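Local coordinates for uncharacterized protein (Pseudomonas aeruginosa UCBPP-PA14, PDB 3FD9) that negatively regulates the type III secretion regulon, probably by disrupting self-association and DNA binding of the transcriptional activator ExsA, at residues A85-M99 / N244-S256. Numbering follows the deposited sequence.
Sequences AELGDRVNLAVPQSM and NLCQAQDHFYWQS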
ATOM      1  N   ALA A  85      -5.457 -23.890 -12.741  1.00 52.97           N
ATOM      2  CA  ALA A  85      -6.069 -24.912 -11.911  1.00 51.27           C
ATOM      3  C   ALA A  85      -5.031 -25.671 -11.096  1.00 50.98           C
ATOM      4  O   ALA A  85      -5.388 -26.471 -10.232  1.00 49.97           O
ATOM      5  CB  ALA A  85      -6.877 -25.873 -12.771  1.00 54.41           C
ATOM      6  N   GLU A  86      -3.753 -25.422 -11.372  1.00 47.91           N
ATOM      7  CA  GLU A  86      -2.667 -26.114 -10.681  1.00 47.03           C
ATOM      8  C   GLU A  86      -2.084 -25.285  -9.551  1.00 43.64           C
ATOM      9  O   GLU A  86      -1.212 -25.745  -8.814  1.00 43.71           O
ATOM     10  CB  GLU A  86      -1.563 -26.497 -11.664  1.00 49.84           C
ATOM     11  CG  GLU A  86      -1.859 -27.761 -12.441  1.00 62.45           C
ATOM     12  CD  GLU A  86      -2.072 -28.957 -11.524  1.00 75.62           C
ATOM     13  OE1 GLU A  86      -1.227 -29.166 -10.622  1.00 81.37           O
ATOM     14  OE2 GLU A  86      -3.078 -29.686 -11.704  1.00 79.10           O
ATOM     15  N   LEU A  87      -2.568 -24.058  -9.415  1.00 37.44           N
ATOM     16  CA  LEU A  87      -2.079 -23.165  -8.379  1.00 36.57           C
ATOM     17  C   LEU A  87      -2.715 -23.491  -7.040  1.00 35.04           C
ATOM     18  O   LEU A  87      -3.924 -23.668  -6.949  1.00 36.32           O
ATOM     19  CB  LEU A  87      -2.387 -21.713  -8.744  1.00 36.24           C
ATOM     20  CG  LEU A  87      -1.616 -21.160  -9.936  1.00 36.63           C
ATOM     21  CD1 LEU A  87      -2.166 -19.810 -10.337  1.00 37.84           C
ATOM     22  CD2 LEU A  87      -0.156 -21.070  -9.593  1.00 29.98           C
ATOM     23  N   GLY A  88      -1.894 -23.563  -6.001  1.00 37.94           N
ATOM     24  CA  GLY A  88      -2.379 -23.742  -4.648  1.00 36.63           C
ATOM     25  C   GLY A  88      -1.281 -23.378  -3.668  1.00 37.89           C
ATOM     26  O   GLY A  88      -0.159 -23.055  -4.071  1.00 40.57           O
ATOM     27  N   ASP A  89      -1.599 -23.430  -2.380  1.00 34.52           N
ATOM     28  CA  ASP A  89      -0.628 -23.133  -1.348  1.00 34.15           C
ATOM     29  C   ASP A  89      -0.399 -24.343  -0.469  1.00 34.77           C
ATOM     30  O   ASP A  89      -1.278 -25.185  -0.334  1.00 34.09           O
ATOM     31  CB  ASP A  89      -1.116 -21.973  -0.492  1.00 34.98           C
ATOM     32  CG  ASP A  89      -1.277 -20.700  -1.283  1.00 39.06           C
ATOM     33  OD1 ASP A  89      -0.245 -20.117  -1.690  1.00 47.73           O
ATOM     34  OD2 ASP A  89      -2.437 -20.277  -1.485  1.00 41.74           O
ATOM     35  N   ARG A  90       0.791 -24.429   0.112  1.00 56.79           N
ATOM     36  CA  ARG A  90       1.067 -25.403   1.150  1.00 59.93           C
ATOM     37  C   ARG A  90       0.914 -24.634   2.448  1.00 58.56           C
ATOM     38  O   ARG A  90       1.648 -23.678   2.694  1.00 61.46           O
ATOM     39  CB  ARG A  90       2.488 -25.948   1.024  1.00 62.32           C
ATOM     40  CG  ARG A  90       2.947 -26.211  -0.405  1.00 72.11           C
ATOM     41  CD  ARG A  90       2.634 -27.625  -0.859  1.00 84.14           C
ATOM     42  NE  ARG A  90       3.313 -28.631  -0.042  1.00 94.16           N
ATOM     43  CZ  ARG A  90       3.311 -29.937  -0.303  1.00 98.69           C
ATOM     44  NH1 ARG A  90       2.667 -30.403  -1.367  1.00 98.23           N
ATOM     45  NH2 ARG A  90       3.955 -30.778   0.499  1.00102.69           N
ATOM     46  N   VAL A  91      -0.042 -25.038   3.275  1.00 29.52           N
ATOM     47  CA  VAL A  91      -0.441 -24.229   4.411  1.00 27.60           C
ATOM     48  C   VAL A  91      -0.254 -24.957   5.730  1.00 28.88           C
ATOM     49  O   VAL A  91      -0.799 -26.038   5.938  1.00 29.55           O
ATOM     50  CB  VAL A  91      -1.911 -23.802   4.302  1.00 27.22           C
ATOM     51  CG1 VAL A  91      -2.251 -22.863   5.443  1.00 28.59           C
ATOM     52  CG2 VAL A  91      -2.180 -23.139   2.963  1.00 37.61           C
ATOM     53  N   ASN A  92       0.509 -24.354   6.633  1.00 44.08           N
ATOM     54  CA  ASN A  92       0.752 -24.960   7.930  1.00 43.34           C
ATOM     55  C   ASN A  92      -0.244 -24.467   8.955  1.00 43.39           C
ATOM     56  O   ASN A  92      -0.111 -23.362   9.477  1.00 43.97           O
ATOM     57  CB  ASN A  92       2.169 -24.669   8.406  1.00 43.18           C
ATOM     58  CG  ASN A  92       2.512 -25.412   9.670  1.00 41.90           C
ATOM     59  OD1 ASN A  92       1.734 -26.239  10.147  1.00 48.36           O
ATOM     60  ND2 ASN A  92       3.680 -25.127  10.227  1.00 38.79           N
ATOM     61  N   LEU A  93      -1.236 -25.298   9.253  1.00 34.35           N
ATOM     62  CA  LEU A  93      -2.289 -24.925  10.187  1.00 34.63           C
ATOM     63  C   LEU A  93      -1.782 -24.831  11.619  1.00 36.05           C
ATOM     64  O   LEU A  93      -2.538 -24.496  12.526  1.00 37.84           O
ATOM     65  CB  LEU A  93      -3.467 -25.888  10.095  1.00 33.88           C
ATOM     66  CG  LEU A  93      -4.215 -25.841   8.768  1.00 32.68           C
ATOM     67  CD1 LEU A  93      -5.078 -27.064   8.610  1.00 32.50           C
ATOM     68  CD2 LEU A  93      -5.048 -24.585   8.684  1.00 32.71           C
ATOM     69  N   ALA A  94      -0.505 -25.117  11.824  1.00 52.07           N
ATOM     70  CA  ALA A  94       0.106 -24.815  13.107  1.00 53.63           C
ATOM     71  C   ALA A  94      -0.084 -23.329  13.353  1.00 52.66           C
ATOM     72  O   ALA A  94      -0.895 -22.927  14.186  1.00 56.14           O
ATOM     73  CB  ALA A  94       1.578 -25.172  13.098  1.00 55.15           C
ATOM     74  N   VAL A  95       0.652 -22.519  12.598  1.00 33.93           N
ATOM     75  CA  VAL A  95       0.556 -21.057  12.651  1.00 32.17           C
ATOM     76  C   VAL A  95      -0.879 -20.541  12.858  1.00 32.02           C
ATOM     77  O   VAL A  95      -1.724 -20.670  11.980  1.00 32.98           O
ATOM     78  CB  VAL A  95       1.094 -20.444  11.337  1.00 32.16           C
ATOM     79  CG1 VAL A  95       1.380 -18.963  11.516  1.00 35.02           C
ATOM     80  CG2 VAL A  95       2.330 -21.197  10.855  1.00 28.17           C
ATOM     81  N   PRO A  96      -1.161 -19.949  14.018  1.00 34.08           N
ATOM     82  CA  PRO A  96      -2.506 -19.419  14.244  1.00 33.43           C
ATOM     83  C   PRO A  96      -2.984 -18.486  13.132  1.00 32.38           C
ATOM     84  O   PRO A  96      -4.172 -18.487  12.805  1.00 32.85           O
ATOM     85  CB  PRO A  96      -2.349 -18.641  15.549  1.00 31.98           C
ATOM     86  CG  PRO A  96      -1.276 -19.370  16.270  1.00 34.34           C
ATOM     87  CD  PRO A  96      -0.316 -19.837  15.216  1.00 35.00           C
ATOM     88  N   GLN A  97      -2.078 -17.694  12.573  1.00 33.46           N
ATOM     89  CA  GLN A  97      -2.441 -16.777  11.513  1.00 33.31           C
ATOM     90  C   GLN A  97      -2.930 -17.551  10.302  1.00 34.79           C
ATOM     91  O   GLN A  97      -3.835 -17.112   9.592  1.00 36.61           O
ATOM     92  CB  GLN A  97      -1.244 -15.933  11.108  1.00 34.06           C
ATOM     93  CG  GLN A  97      -1.637 -14.674  10.383  1.00 38.88           C
ATOM     94  CD  GLN A  97      -2.565 -13.814  11.219  1.00 49.10           C
ATOM     95  OE1 GLN A  97      -2.244 -13.466  12.377  1.00 49.58           O
ATOM     96  NE2 GLN A  97      -3.727 -13.463  10.649  1.00 44.33           N
ATOM     97  N   SER A  98      -2.311 -18.700  10.058  1.00 36.43           N
ATOM     98  CA  SER A  98      -2.670 -19.533   8.922  1.00 35.42           C
ATOM     99  C   SER A  98      -3.975 -20.272   9.185  1.00 33.98           C
ATOM    100  O   SER A  98      -4.805 -20.430   8.295  1.00 34.43           O
ATOM    101  CB  SER A  98      -1.549 -20.522   8.617  1.00 36.36           C
ATOM    102  OG  SER A  98      -0.478 -19.878   7.950  1.00 35.64           O
HETATM  103  N   MSE A  99      -4.150 -20.719  10.417  1.00 37.76           N
HETATM  104  CA  MSE A  99      -5.387 -21.354  10.832  1.00 37.63           C
HETATM  105  C   MSE A  99      -6.569 -20.405  10.629  1.00 38.44           C
HETATM  106  O   MSE A  99      -7.668 -20.827  10.274  1.00 38.97           O
HETATM  107  CB  MSE A  99      -5.287 -21.771  12.299  1.00 37.53           C
HETATM  108  CG  MSE A  99      -6.603 -22.232  12.887  1.00 43.15           C
HETATM  109 SE   MSE A  99      -7.185 -23.959  12.151  1.00 45.15          SE
HETATM  110  CE  MSE A  99      -5.941 -25.127  13.154  1.00 37.72           C
ATOM    111  N   ASN A 244     -16.016 -25.298  -1.691  1.00 36.18           N
ATOM    112  CA  ASN A 244     -15.410 -24.203  -2.419  1.00 35.13           C
ATOM    113  C   ASN A 244     -14.746 -23.201  -1.474  1.00 33.87           C
ATOM    114  O   ASN A 244     -14.757 -21.993  -1.725  1.00 34.08           O
ATOM    115  CB  ASN A 244     -16.473 -23.513  -3.267  1.00 35.98           C
ATOM    116  CG  ASN A 244     -15.882 -22.625  -4.328  1.00 36.26           C
ATOM    117  OD1 ASN A 244     -14.921 -23.002  -5.005  1.00 38.89           O
ATOM    118  ND2 ASN A 244     -16.455 -21.431  -4.487  1.00 40.91           N
ATOM    119  N   LEU A 245     -14.167 -23.708  -0.386  1.00 31.34           N
ATOM    120  CA  LEU A 245     -13.439 -22.855   0.553  1.00 29.06           C
ATOM    121  C   LEU A 245     -11.941 -23.045   0.415  1.00 28.03           C
ATOM    122  O   LEU A 245     -11.160 -22.449   1.152  1.00 29.77           O
ATOM    123  CB  LEU A 245     -13.879 -23.094   1.996  1.00 28.71           C
ATOM    124  CG  LEU A 245     -15.378 -22.957   2.243  1.00 29.67           C
ATOM    125  CD1 LEU A 245     -15.706 -23.353   3.677  1.00 32.17           C
ATOM    126  CD2 LEU A 245     -15.884 -21.553   1.934  1.00 33.51           C
ATOM    127  N   CYS A 246     -11.532 -23.882  -0.527  1.00 31.83           N
ATOM    128  CA  CYS A 246     -10.128 -23.926  -0.914  1.00 30.26           C
ATOM    129  C   CYS A 246      -9.978 -24.489  -2.320  1.00 30.04           C
ATOM    130  O   CYS A 246     -10.969 -24.834  -2.977  1.00 32.21           O
ATOM    131  CB  CYS A 246      -9.288 -24.700   0.100  1.00 29.62           C
ATOM    132  SG  CYS A 246      -9.499 -26.477   0.044  1.00 34.39           S
ATOM    133  N   GLN A 247      -8.736 -24.563  -2.784  1.00 31.84           N
ATOM    134  CA  GLN A 247      -8.464 -24.956  -4.160  1.00 32.13           C
ATOM    135  C   GLN A 247      -8.150 -26.432  -4.203  1.00 31.86           C
ATOM    136  O   GLN A 247      -7.817 -27.027  -3.183  1.00 29.85           O
ATOM    137  CB  GLN A 247      -7.303 -24.146  -4.738  1.00 31.98           C
ATOM    138  CG  GLN A 247      -7.572 -22.659  -4.760  1.00 30.14           C
ATOM    139  CD  GLN A 247      -8.933 -22.331  -5.344  1.00 30.21           C
ATOM    140  OE1 GLN A 247      -9.168 -22.519  -6.532  1.00 41.28           O
ATOM    141  NE2 GLN A 247      -9.835 -21.834  -4.509  1.00 32.64           N
ATOM    142  N   ALA A 248      -8.277 -27.026  -5.381  1.00 34.28           N
ATOM    143  CA  ALA A 248      -7.986 -28.435  -5.531  1.00 35.73           C
ATOM    144  C   ALA A 248      -6.589 -28.717  -5.018  1.00 36.14           C
ATOM    145  O   ALA A 248      -6.379 -29.694  -4.302  1.00 36.15           O
ATOM    146  CB  ALA A 248      -8.123 -28.860  -6.979  1.00 37.34           C
ATOM    147  N   GLN A 249      -5.646 -27.844  -5.367  1.00 46.10           N
ATOM    148  CA  GLN A 249      -4.233 -28.077  -5.083  1.00 47.42           C
ATOM    149  C   GLN A 249      -3.712 -27.460  -3.792  1.00 46.76           C
ATOM    150  O   GLN A 249      -2.524 -27.575  -3.490  1.00 48.72           O
ATOM    151  CB  GLN A 249      -3.377 -27.608  -6.253  1.00 48.86           C
ATOM    152  CG  GLN A 249      -3.642 -28.377  -7.529  1.00 53.86           C
ATOM    153  CD  GLN A 249      -3.582 -29.873  -7.318  1.00 62.59           C
ATOM    154  OE1 GLN A 249      -2.699 -30.377  -6.625  1.00 70.77           O
ATOM    155  NE2 GLN A 249      -4.524 -30.595  -7.917  1.00 67.06           N
ATOM    156  N   ASP A 250      -4.581 -26.793  -3.040  1.00 35.51           N
ATOM    157  CA  ASP A 250      -4.216 -26.300  -1.715  1.00 32.37           C
ATOM    158  C   ASP A 250      -3.914 -27.498  -0.830  1.00 32.72           C
ATOM    159  O   ASP A 250      -4.745 -28.385  -0.698  1.00 34.27           O
ATOM    160  CB  ASP A 250      -5.367 -25.502  -1.110  1.00 32.57           C
ATOM    161  CG  ASP A 250      -5.373 -24.044  -1.541  1.00 35.94           C
ATOM    162  OD1 ASP A 250      -4.296 -23.515  -1.896  1.00 42.13           O
ATOM    163  OD2 ASP A 250      -6.456 -23.414  -1.509  1.00 33.41           O
ATOM    164  N   HIS A 251      -2.726 -27.539  -0.237  1.00 38.93           N
ATOM    165  CA  HIS A 251      -2.350 -28.628   0.662  1.00 39.11           C
ATOM    166  C   HIS A 251      -2.201 -28.113   2.085  1.00 36.32           C
ATOM    167  O   HIS A 251      -1.459 -27.180   2.327  1.00 34.97           O
ATOM    168  CB  HIS A 251      -1.040 -29.284   0.203  1.00 41.28           C
ATOM    169  CG  HIS A 251      -0.573 -30.404   1.089  1.00 49.52           C
ATOM    170  ND1 HIS A 251       0.531 -30.294   1.912  1.00 56.30           N
ATOM    171  CD2 HIS A 251      -1.056 -31.657   1.280  1.00 54.44           C
ATOM    172  CE1 HIS A 251       0.706 -31.428   2.569  1.00 51.75           C
ATOM    173  NE2 HIS A 251      -0.245 -32.270   2.206  1.00 53.81           N
ATOM    174  N   PHE A 252      -2.908 -28.722   3.026  1.00 32.89           N
ATOM    175  CA  PHE A 252      -2.781 -28.351   4.430  1.00 32.26           C
ATOM    176  C   PHE A 252      -1.989 -29.394   5.214  1.00 33.73           C
ATOM    177  O   PHE A 252      -1.918 -30.563   4.811  1.00 36.23           O
ATOM    178  CB  PHE A 252      -4.160 -28.156   5.063  1.00 31.20           C
ATOM    179  CG  PHE A 252      -4.969 -27.088   4.408  1.00 29.40           C
ATOM    180  CD1 PHE A 252      -4.744 -25.753   4.702  1.00 30.91           C
ATOM    181  CD2 PHE A 252      -5.946 -27.411   3.484  1.00 31.81           C
ATOM    182  CE1 PHE A 252      -5.490 -24.758   4.089  1.00 35.33           C
ATOM    183  CE2 PHE A 252      -6.693 -26.417   2.864  1.00 36.08           C
ATOM    184  CZ  PHE A 252      -6.467 -25.090   3.169  1.00 31.94           C
ATOM    185  N   TYR A 253      -1.389 -28.969   6.321  1.00 35.25           N
ATOM    186  CA  TYR A 253      -0.600 -29.875   7.147  1.00 38.86           C
ATOM    187  C   TYR A 253      -0.302 -29.248   8.506  1.00 39.51           C
ATOM    188  O   TYR A 253      -0.572 -28.070   8.715  1.00 38.64           O
ATOM    189  CB  TYR A 253       0.697 -30.281   6.428  1.00 40.04           C
ATOM    190  CG  TYR A 253       1.715 -29.170   6.314  1.00 37.74           C
ATOM    191  CD1 TYR A 253       2.700 -29.005   7.283  1.00 39.42           C
ATOM    192  CD2 TYR A 253       1.690 -28.284   5.246  1.00 33.49           C
ATOM    193  CE1 TYR A 253       3.634 -27.977   7.190  1.00 38.21           C
ATOM    194  CE2 TYR A 253       2.615 -27.259   5.144  1.00 33.88           C
ATOM    195  CZ  TYR A 253       3.586 -27.113   6.118  1.00 34.73           C
ATOM    196  OH  TYR A 253       4.515 -26.101   6.028  1.00 35.11           O
ATOM    197  N   TRP A 254       0.246 -30.039   9.424  1.00 44.21           N
ATOM    198  CA  TRP A 254       0.552 -29.555  10.771  1.00 47.23           C
ATOM    199  C   TRP A 254       2.003 -29.831  11.162  1.00 50.55           C
ATOM    200  O   TRP A 254       2.496 -30.948  11.004  1.00 53.12           O
ATOM    201  CB  TRP A 254      -0.383 -30.189  11.805  1.00 46.50           C
ATOM    202  CG  TRP A 254      -0.113 -29.716  13.203  1.00 46.52           C
ATOM    203  CD1 TRP A 254       0.871 -30.157  14.046  1.00 49.93           C
ATOM    204  CD2 TRP A 254      -0.827 -28.705  13.917  1.00 42.40           C
ATOM    205  NE1 TRP A 254       0.811 -29.479  15.239  1.00 48.35           N
ATOM    206  CE2 TRP A 254      -0.225 -28.579  15.184  1.00 43.92           C
ATOM    207  CE3 TRP A 254      -1.923 -27.890  13.609  1.00 41.63           C
ATOM    208  CZ2 TRP A 254      -0.681 -27.680  16.140  1.00 42.98           C
ATOM    209  CZ3 TRP A 254      -2.374 -27.004  14.554  1.00 39.66           C
ATOM    210  CH2 TRP A 254      -1.755 -26.901  15.805  1.00 39.74           C
ATOM    211  N   GLN A 255       2.678 -28.817  11.689  1.00 60.94           N
ATOM    212  CA  GLN A 255       4.071 -28.966  12.093  1.00 65.93           C
ATOM    213  C   GLN A 255       4.452 -27.936  13.154  1.00 66.13           C
ATOM    214  O   GLN A 255       4.462 -26.734  12.886  1.00 67.64           O
ATOM    215  CB  GLN A 255       4.988 -28.832  10.875  1.00 66.30           C
ATOM    216  CG  GLN A 255       6.417 -29.269  11.128  1.00 72.82           C
ATOM    217  CD  GLN A 255       7.357 -28.855  10.012  1.00 82.19           C
ATOM    218  OE1 GLN A 255       7.194 -27.790   9.409  1.00 85.31           O
ATOM    219  NE2 GLN A 255       8.354 -29.693   9.734  1.00 87.32           N
ATOM    220  N   SER A 256       4.765 -28.402  14.358  1.00 75.90           N
ATOM    221  CA  SER A 256       5.117 -27.490  15.445  1.00 76.96           C
ATOM    222  C   SER A 256       6.526 -27.746  15.973  1.00 78.35           C
ATOM    223  O   SER A 256       7.288 -26.807  16.212  1.00 79.01           O
ATOM    224  CB  SER A 256       4.092 -27.569  16.583  1.00 76.45           C
ATOM    225  OG  SER A 256       3.950 -28.895  17.067  1.00 79.75           O
TER
HETATM  226  O   HOH W   1      -5.784 -25.558  -7.428  1.00 54.74           O
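Trp254 lays one face of its six-membered ring over Ala94, whose CA stands 3.7 Å from the ring centroid and 16° off its normal, a CH-pi contact; the Met99 methyl CE meets the same ring at its edge. Tyr253 takes Asn92 CA over one face, offset toward the rim, and has the Arg90 backbone carbon at its edge. His251 ND1 sits over one face of the Arg90 guanidinium, 3.6 Å from CZ, although the Arg90 side chain is poorly ordered. The Phe252 ring has Cys246 SG at its edge, in plane, while Val91 lies alongside, its CB 3.5 Å from Phe252 CD1.

The Asn92 amide, swung anti to the backbone N (chi1 -173°), reaches Gln255: ND2 donates in plane to Gln255 O at 3.2 Å, nearly straight at 176°. Asn92 OD1 accepts from Ala94 N, making an Asx turn. Parallel pairing of 90-92 with 251-253 is set by alternating backbone bonds, such as Val91 N to His251 O at 2.7 Å. Before the strands, Asp250 OD1 accepts from Asp89 N at 2.7 Å and lies 3.8 Å from Asp89 OD2, like charges close together; Arg57 pairs with Asp89 OD1 and Trp53 bonds OD2, probably offsetting the charge.

This two-stranded parallel sheet joins strands far apart in sequence, with no other strand between: Val91 and Leu93 pack on helix 96-115, and Phe252 on helix 232-241.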